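Local coordinates for alpha-1,3-glucanase (Streptomyces thermodiastaticus, PDB 7C7D), which hydrolyses the alpha-1,3-glucosidic linkages of alpha-1,3-glucan as a thermostable glycosidase of family GH87, at residues L112-L126 against R137-D149. Residues are numbered along the deposited sequence; the frame is centred on the assembly and turned at random.
Sequences LTVAYSVPDGQSGTL and RSLTVTSKYSYVD
The carbonyl oxygen of Gln-122 is held twice by Ser-143. Ser-143 OG donates to Gln-122 O over 2.8 Å in the carbonyl plane, on a lone pair, while Ser-143 N donates almost in line with the C=O bond. With chi1 at 58°, Ser-143 OG sits between its own N and carbonyl carbon and faces the type II turn 119-122, where it also takes a weak bond from Gly-121 N. Just before the turn, Tyr-147 OH donates to Val-118 O at 2.7 Å, from above the carbonyl plane. Asp-120 lies over one face of the Tyr-147 ring, its CB 3.6 Å from the centroid and its carboxylate stacked 12° from the ring plane. Beyond the turn, strands 123-130 and 133-142 form an antiparallel hairpin at one side of a five-stranded sheet, packed against strand 109-117 of a second antiparallel sheet in the beta-sandwich domain beside the parallel beta-helix. Gly-124 and Val-141 are a hydrogen-bonded pair, with Gly-124 N 2.8 Å from Val-141 O. Between the sheets, Val-141 CG1 stands over one face of the Tyr-116 ring, 3.6 Å from its centroid, in a CH-pi contact, and Thr-142 N donates to Tyr-116 OH at the ring edge (2.9 Å, 162°). Farther along, Leu-139 CD1 meets Val-114 CG2 at 3.8 Å, the two side chains crossing at about a right angle, and Leu-181 of strand 178-183 packs against both.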
ATOM      1  N   LEU A 112     -10.253  15.231   8.512  1.00 19.99           N
ATOM      2  CA  LEU A 112      -8.965  14.922   9.110  1.00 19.31           C
ATOM      3  C   LEU A 112      -8.830  13.415   9.256  1.00 17.06           C
ATOM      4  O   LEU A 112      -9.741  12.764   9.770  1.00 17.61           O
ATOM      5  CB  LEU A 112      -8.905  15.578  10.493  1.00 21.84           C
ATOM      6  CG  LEU A 112      -7.693  15.317  11.373  1.00 23.20           C
ATOM      7  CD1 LEU A 112      -6.448  15.857  10.700  1.00 24.06           C
ATOM      8  CD2 LEU A 112      -7.893  15.968  12.729  1.00 24.80           C
ATOM      9  N   THR A 113      -7.706  12.864   8.797  1.00 15.76           N
ATOM     10  CA  THR A 113      -7.329  11.484   9.087  1.00 15.19           C
ATOM     11  C   THR A 113      -5.979  11.500   9.782  1.00 14.82           C
ATOM     12  O   THR A 113      -5.057  12.185   9.327  1.00 16.90           O
ATOM     13  CB  THR A 113      -7.251  10.638   7.813  1.00 15.98           C
ATOM     14  OG1 THR A 113      -8.514  10.674   7.141  1.00 17.94           O
ATOM     15  CG2 THR A 113      -6.904   9.189   8.142  1.00 16.03           C
ATOM     16  N   VAL A 114      -5.857  10.762  10.882  1.00 14.31           N
ATOM     17  CA  VAL A 114      -4.644  10.761  11.692  1.00 13.46           C
ATOM     18  C   VAL A 114      -4.133   9.337  11.832  1.00 12.91           C
ATOM     19  O   VAL A 114      -4.878   8.443  12.248  1.00 13.13           O
ATOM     20  CB  VAL A 114      -4.898  11.372  13.079  1.00 15.03           C
ATOM     21  CG1 VAL A 114      -3.622  11.355  13.907  1.00 16.50           C
ATOM     22  CG2 VAL A 114      -5.426  12.788  12.942  1.00 16.51           C
ATOM     23  N   ALA A 115      -2.864   9.124  11.492  1.00 12.81           N
ATOM     24  CA  ALA A 115      -2.194   7.855  11.749  1.00 12.75           C
ATOM     25  C   ALA A 115      -1.506   7.944  13.105  1.00 12.18           C
ATOM     26  O   ALA A 115      -0.779   8.903  13.377  1.00 12.46           O
ATOM     27  CB  ALA A 115      -1.173   7.556  10.649  1.00 12.71           C
ATOM     28  N   TYR A 116      -1.739   6.949  13.955  1.00 11.61           N
ATOM     29  CA  TYR A 116      -1.335   7.037  15.351  1.00 12.39           C
ATOM     30  C   TYR A 116      -1.155   5.624  15.889  1.00 11.89           C
ATOM     31  O   TYR A 116      -1.612   4.649  15.290  1.00 12.01           O
ATOM     32  CB  TYR A 116      -2.420   7.750  16.179  1.00 13.88           C
ATOM     33  CG  TYR A 116      -3.612   6.834  16.321  1.00 13.57           C
ATOM     34  CD1 TYR A 116      -4.568   6.745  15.310  1.00 13.17           C
ATOM     35  CD2 TYR A 116      -3.730   5.973  17.412  1.00 13.15           C
ATOM     36  CE1 TYR A 116      -5.617   5.844  15.391  1.00 13.46           C
ATOM     37  CE2 TYR A 116      -4.765   5.063  17.488  1.00 13.08           C
ATOM     38  CZ  TYR A 116      -5.707   5.009  16.488  1.00 12.74           C
ATOM     39  OH  TYR A 116      -6.751   4.119  16.570  1.00 13.82           O
ATOM     40  N   SER A 117      -0.540   5.532  17.069  1.00 12.24           N
ATOM     41  CA  SER A 117      -0.469   4.291  17.832  1.00 12.86           C
ATOM     42  C   SER A 117      -0.784   4.590  19.295  1.00 13.06           C
ATOM     43  O   SER A 117      -0.425   5.655  19.805  1.00 14.59           O
ATOM     44  CB  SER A 117       0.940   3.697  17.733  1.00 13.60           C
ATOM     45  OG  SER A 117       1.051   2.470  18.424  1.00 14.77           O
ATOM     46  N   VAL A 118      -1.468   3.669  19.964  1.00 13.26           N
ATOM     47  CA  VAL A 118      -1.593   3.697  21.424  1.00 13.61           C
ATOM     48  C   VAL A 118      -1.108   2.367  21.949  1.00 13.65           C
ATOM     49  O   VAL A 118      -1.036   1.370  21.202  1.00 14.25           O
ATOM     50  CB  VAL A 118      -3.045   4.002  21.879  1.00 14.34           C
ATOM     51  CG1 VAL A 118      -3.490   5.371  21.396  1.00 14.96           C
ATOM     52  CG2 VAL A 118      -3.995   2.895  21.452  1.00 14.66           C
ATOM     53  N   PRO A 119      -0.765   2.280  23.237  1.00 15.05           N
ATOM     54  CA  PRO A 119      -0.211   1.033  23.766  1.00 15.84           C
ATOM     55  C   PRO A 119      -1.193  -0.123  23.651  1.00 15.36           C
ATOM     56  O   PRO A 119      -2.409   0.045  23.769  1.00 15.69           O
ATOM     57  CB  PRO A 119       0.094   1.371  25.230  1.00 17.37           C
ATOM     58  CG  PRO A 119       0.308   2.848  25.223  1.00 18.03           C
ATOM     59  CD  PRO A 119      -0.699   3.364  24.236  1.00 16.39           C
ATOM     60  N   ASP A 120      -0.643  -1.309  23.405  1.00 16.37           N
ATOM     61  CA  ASP A 120      -1.471  -2.488  23.205  1.00 16.96           C
ATOM     62  C   ASP A 120      -2.318  -2.745  24.442  1.00 17.53           C
ATOM     63  O   ASP A 120      -1.824  -2.679  25.570  1.00 20.04           O
ATOM     64  CB  ASP A 120      -0.586  -3.696  22.916  1.00 19.51           C
ATOM     65  CG  ASP A 120      -1.340  -4.814  22.237  1.00 22.20           C
ATOM     66  OD1 ASP A 120      -2.527  -4.617  21.903  1.00 22.71           O
ATOM     67  OD2 ASP A 120      -0.745  -5.888  22.035  1.00 24.47           O
ATOM     68  N   GLY A 121      -3.605  -3.008  24.224  1.00 16.80           N
ATOM     69  CA  GLY A 121      -4.553  -3.195  25.300  1.00 17.30           C
ATOM     70  C   GLY A 121      -5.317  -1.955  25.697  1.00 17.24           C
ATOM     71  O   GLY A 121      -6.303  -2.062  26.438  1.00 19.84           O
ATOM     72  N   GLN A 122      -4.910  -0.786  25.227  1.00 15.76           N
ATOM     73  CA  GLN A 122      -5.496   0.469  25.667  1.00 15.55           C
ATOM     74  C   GLN A 122      -6.252   1.145  24.534  1.00 15.07           C
ATOM     75  O   GLN A 122      -6.081   0.829  23.351  1.00 15.92           O
ATOM     76  CB  GLN A 122      -4.424   1.411  26.215  1.00 16.57           C
ATOM     77  CG  GLN A 122      -3.699   0.845  27.420  1.00 17.78           C
ATOM     78  CD  GLN A 122      -2.596   1.756  27.901  1.00 20.17           C
ATOM     79  OE1 GLN A 122      -2.383   2.825  27.344  1.00 20.44           O
ATOM     80  NE2 GLN A 122      -1.889   1.338  28.943  1.00 24.04           N
ATOM     81  N   SER A 123      -7.090   2.096  24.923  1.00 15.07           N
ATOM     82  CA  SER A 123      -7.863   2.877  23.974  1.00 15.45           C
ATOM     83  C   SER A 123      -8.275   4.168  24.658  1.00 15.17           C
ATOM     84  O   SER A 123      -8.167   4.312  25.878  1.00 15.75           O
ATOM     85  CB  SER A 123      -9.086   2.108  23.473  1.00 18.30           C
ATOM     86  OG  SER A 123      -9.965   1.826  24.545  1.00 19.36           O
ATOM     87  N   GLY A 124      -8.745   5.111  23.852  1.00 15.81           N
ATOM     88  CA  GLY A 124      -9.229   6.364  24.388  1.00 16.54           C
ATOM     89  C   GLY A 124      -9.638   7.299  23.278  1.00 16.05           C
ATOM     90  O   GLY A 124     -10.133   6.864  22.231  1.00 16.69           O
ATOM     91  N   THR A 125      -9.447   8.592  23.497  1.00 17.52           N
ATOM     92  CA  THR A 125      -9.801   9.581  22.499  1.00 18.23           C
ATOM     93  C   THR A 125      -8.681  10.598  22.401  1.00 18.24           C
ATOM     94  O   THR A 125      -7.807  10.680  23.264  1.00 21.51           O
ATOM     95  CB  THR A 125     -11.118  10.290  22.830  1.00 20.23           C
ATOM     96  OG1 THR A 125     -11.029  10.855  24.141  1.00 21.80           O
ATOM     97  CG2 THR A 125     -12.286   9.319  22.771  1.00 21.87           C
ATOM     98  N   LEU A 126      -8.723  11.369  21.323  1.00 18.48           N
ATOM     99  CA  LEU A 126      -7.768  12.434  21.067  1.00 20.11           C
ATOM    100  C   LEU A 126      -8.580  13.674  20.732  1.00 21.01           C
ATOM    101  O   LEU A 126      -9.366  13.660  19.779  1.00 20.79           O
ATOM    102  CB  LEU A 126      -6.867  12.031  19.896  1.00 22.09           C
ATOM    103  CG  LEU A 126      -5.628  12.864  19.575  1.00 22.77           C
ATOM    104  CD1 LEU A 126      -4.684  12.993  20.758  1.00 22.57           C
ATOM    105  CD2 LEU A 126      -4.906  12.237  18.395  1.00 22.23           C
ATOM    106  N   ARG A 137     -16.261  17.152  19.007  1.00 33.11           N
ATOM    107  CA  ARG A 137     -16.075  15.727  18.837  1.00 33.40           C
ATOM    108  C   ARG A 137     -14.590  15.463  18.942  1.00 29.95           C
ATOM    109  O   ARG A 137     -13.763  16.366  18.786  1.00 30.07           O
ATOM    110  CB  ARG A 137     -16.538  15.257  17.470  1.00 39.48           C
ATOM    111  CG  ARG A 137     -17.990  14.952  17.334  1.00 46.76           C
ATOM    112  CD  ARG A 137     -18.418  15.028  15.871  1.00 52.46           C
ATOM    113  NE  ARG A 137     -18.435  16.398  15.339  1.00 57.38           N
ATOM    114  CZ  ARG A 137     -17.382  17.130  14.961  1.00 61.01           C
ATOM    115  NH1 ARG A 137     -16.150  16.641  14.945  1.00 62.45           N
ATOM    116  NH2 ARG A 137     -17.577  18.360  14.521  1.00 62.02           N
ATOM    117  N   SER A 138     -14.256  14.214  19.211  1.00 26.18           N
ATOM    118  CA  SER A 138     -12.874  13.799  19.355  0.55 24.39           C
ATOM    119  C   SER A 138     -12.618  12.616  18.438  1.00 22.80           C
ATOM    120  O   SER A 138     -13.547  11.990  17.919  1.00 23.65           O
ATOM    121  CB  SER A 138     -12.572  13.401  20.802  0.55 25.03           C
ATOM    122  OG  SER A 138     -13.413  12.337  21.202  0.55 25.08           O
ATOM    123  N   LEU A 139     -11.343  12.320  18.238  1.00 20.28           N
ATOM    124  CA  LEU A 139     -10.954  11.155  17.463  1.00 19.71           C
ATOM    125  C   LEU A 139     -10.905   9.949  18.390  1.00 18.54           C
ATOM    126  O   LEU A 139     -10.363  10.032  19.495  1.00 19.75           O
ATOM    127  CB  LEU A 139      -9.577  11.371  16.841  1.00 19.80           C
ATOM    128  CG  LEU A 139      -9.478  12.427  15.744  1.00 22.09           C
ATOM    129  CD1 LEU A 139      -8.059  12.962  15.663  1.00 23.08           C
ATOM    130  CD2 LEU A 139      -9.919  11.852  14.414  1.00 23.17           C
ATOM    131  N   THR A 140     -11.477   8.838  17.947  1.00 18.13           N
ATOM    132  CA  THR A 140     -11.345   7.588  18.680  1.00 17.70           C
ATOM    133  C   THR A 140      -9.997   6.963  18.351  1.00 16.14           C
ATOM    134  O   THR A 140      -9.644   6.817  17.179  1.00 17.00           O
ATOM    135  CB  THR A 140     -12.475   6.636  18.294  1.00 19.76           C
ATOM    136  OG1 THR A 140     -13.732   7.245  18.615  1.00 23.13           O
ATOM    137  CG2 THR A 140     -12.341   5.306  19.035  1.00 21.21           C
ATOM    138  N   VAL A 141      -9.236   6.607  19.380  1.00 15.64           N
ATOM    139  CA  VAL A 141      -7.936   5.975  19.203  1.00 14.85           C
ATOM    140  C   VAL A 141      -7.931   4.650  19.950  1.00 14.63           C
ATOM    141  O   VAL A 141      -8.417   4.558  21.084  1.00 16.66           O
ATOM    142  CB  VAL A 141      -6.768   6.879  19.652  1.00 15.33           C
ATOM    143  CG1 VAL A 141      -6.580   8.035  18.674  1.00 15.70           C
ATOM    144  CG2 VAL A 141      -6.995   7.412  21.051  1.00 16.97           C
ATOM    145  N   THR A 142      -7.399   3.616  19.305  1.00 13.10           N
ATOM    146  CA  THR A 142      -7.430   2.293  19.903  1.00 13.77           C
ATOM    147  C   THR A 142      -6.259   1.462  19.409  1.00 13.63           C
ATOM    148  O   THR A 142      -5.648   1.750  18.376  1.00 13.50           O
ATOM    149  CB  THR A 142      -8.750   1.569  19.609  1.00 14.49           C
ATOM    150  OG1 THR A 142      -8.756   0.307  20.287  1.00 15.32           O
ATOM    151  CG2 THR A 142      -8.925   1.348  18.109  1.00 15.96           C
ATOM    152  N   SER A 143      -5.958   0.418  20.184  1.00 14.16           N
ATOM    153  CA  SER A 143      -4.999  -0.614  19.821  1.00 14.08           C
ATOM    154  C   SER A 143      -5.674  -1.862  19.275  1.00 13.86           C
ATOM    155  O   SER A 143      -4.978  -2.814  18.901  1.00 13.93           O
ATOM    156  CB  SER A 143      -4.134  -0.987  21.028  1.00 14.20           C
ATOM    157  OG  SER A 143      -4.949  -1.427  22.108  1.00 15.74           O
ATOM    158  N   LYS A 144      -7.008  -1.857  19.183  1.00 13.16           N
ATOM    159  CA  LYS A 144      -7.759  -3.055  18.823  1.00 13.87           C
ATOM    160  C   LYS A 144      -7.313  -3.632  17.484  1.00 13.33           C
ATOM    161  O   LYS A 144      -7.223  -4.855  17.333  1.00 15.81           O
ATOM    162  CB  LYS A 144      -9.256  -2.732  18.797  1.00 16.60           C
ATOM    163  CG  LYS A 144     -10.106  -3.857  18.227  1.00 18.94           C
ATOM    164  CD  LYS A 144     -11.580  -3.506  18.213  1.00 21.82           C
ATOM    165  CE  LYS A 144     -12.392  -4.684  17.697  1.00 24.34           C
ATOM    166  NZ  LYS A 144     -13.844  -4.393  17.649  1.00 26.94           N
ATOM    167  N   TYR A 145      -7.030  -2.775  16.506  1.00 13.50           N
ATOM    168  CA  TYR A 145      -6.706  -3.214  15.155  1.00 13.84           C
ATOM    169  C   TYR A 145      -5.211  -3.333  14.921  1.00 13.47           C
ATOM    170  O   TYR A 145      -4.789  -3.583  13.785  1.00 16.41           O
ATOM    171  CB  TYR A 145      -7.339  -2.273  14.125  1.00 14.53           C
ATOM    172  CG  TYR A 145      -8.790  -2.022  14.414  1.00 14.09           C
ATOM    173  CD1 TYR A 145      -9.748  -2.980  14.118  1.00 14.36           C
ATOM    174  CD2 TYR A 145      -9.207  -0.838  15.004  1.00 15.24           C
ATOM    175  CE1 TYR A 145     -11.083  -2.763  14.396  1.00 15.54           C
ATOM    176  CE2 TYR A 145     -10.538  -0.607  15.286  1.00 16.04           C
ATOM    177  CZ  TYR A 145     -11.472  -1.573  14.983  1.00 15.87           C
ATOM    178  OH  TYR A 145     -12.798  -1.338  15.262  1.00 18.57           O
ATOM    179  N   SER A 146      -4.409  -3.161  15.967  1.00 12.97           N
ATOM    180  CA  SER A 146      -2.962  -3.072  15.884  1.00 12.41           C
ATOM    181  C   SER A 146      -2.320  -4.222  16.652  1.00 13.39           C
ATOM    182  O   SER A 146      -2.991  -4.973  17.364  1.00 15.05           O
ATOM    183  CB  SER A 146      -2.485  -1.727  16.448  1.00 13.11           C
ATOM    184  OG  SER A 146      -3.022  -0.641  15.705  1.00 13.57           O
ATOM    185  N   TYR A 147      -0.996  -4.346  16.501  1.00 13.49           N
ATOM    186  CA  TYR A 147      -0.186  -5.347  17.195  1.00 13.57           C
ATOM    187  C   TYR A 147      -0.513  -6.752  16.706  1.00 14.40           C
ATOM    188  O   TYR A 147      -1.190  -7.538  17.387  1.00 17.90           O
ATOM    189  CB  TYR A 147      -0.290  -5.217  18.722  1.00 14.98           C
ATOM    190  CG  TYR A 147       0.089  -3.837  19.205  1.00 14.61           C
ATOM    191  CD1 TYR A 147       1.414  -3.506  19.454  1.00 15.85           C
ATOM    192  CD2 TYR A 147      -0.875  -2.858  19.388  1.00 14.94           C
ATOM    193  CE1 TYR A 147       1.768  -2.231  19.884  1.00 16.45           C
ATOM    194  CE2 TYR A 147      -0.533  -1.585  19.809  1.00 14.93           C
ATOM    195  CZ  TYR A 147       0.785  -1.282  20.066  1.00 14.82           C
ATOM    196  OH  TYR A 147       1.135  -0.023  20.482  1.00 17.37           O
ATOM    197  N   VAL A 148      -0.027  -7.057  15.510  1.00 13.99           N
ATOM    198  CA  VAL A 148      -0.354  -8.269  14.775  1.00 14.97           C
ATOM    199  C   VAL A 148       0.883  -9.150  14.735  1.00 15.74           C
ATOM    200  O   VAL A 148       1.971  -8.690  14.365  1.00 16.93           O
ATOM    201  CB  VAL A 148      -0.823  -7.921  13.351  1.00 15.42           C
ATOM    202  CG1 VAL A 148      -1.010  -9.175  12.517  1.00 17.95           C
ATOM    203  CG2 VAL A 148      -2.101  -7.094  13.398  1.00 17.04           C
ATOM    204  N   ASP A 149       0.713 -10.416  15.099  1.00 17.53           N
ATOM    205  CA  ASP A 149       1.756 -11.421  14.985  1.00 21.85           C
ATOM    206  C   ASP A 149       1.474 -12.309  13.781  1.00 21.77           C
ATOM    207  O   ASP A 149       0.325 -12.688  13.527  1.00 22.78           O
ATOM    208  CB  ASP A 149       1.786 -12.301  16.233  1.00 28.49           C
ATOM    209  CG  ASP A 149       2.495 -11.645  17.393  1.00 35.72           C
ATOM    210  OD1 ASP A 149       3.316 -10.739  17.150  1.00 37.17           O
ATOM    211  OD2 ASP A 149       2.234 -12.044  18.547  1.00 39.47           O
TER
HETATM  212  O   HOH W   1      -2.519   1.508  18.085  1.00 14.88           O
HETATM  213  O   HOH W   2      -2.366  -7.685  20.501  1.00 47.84           O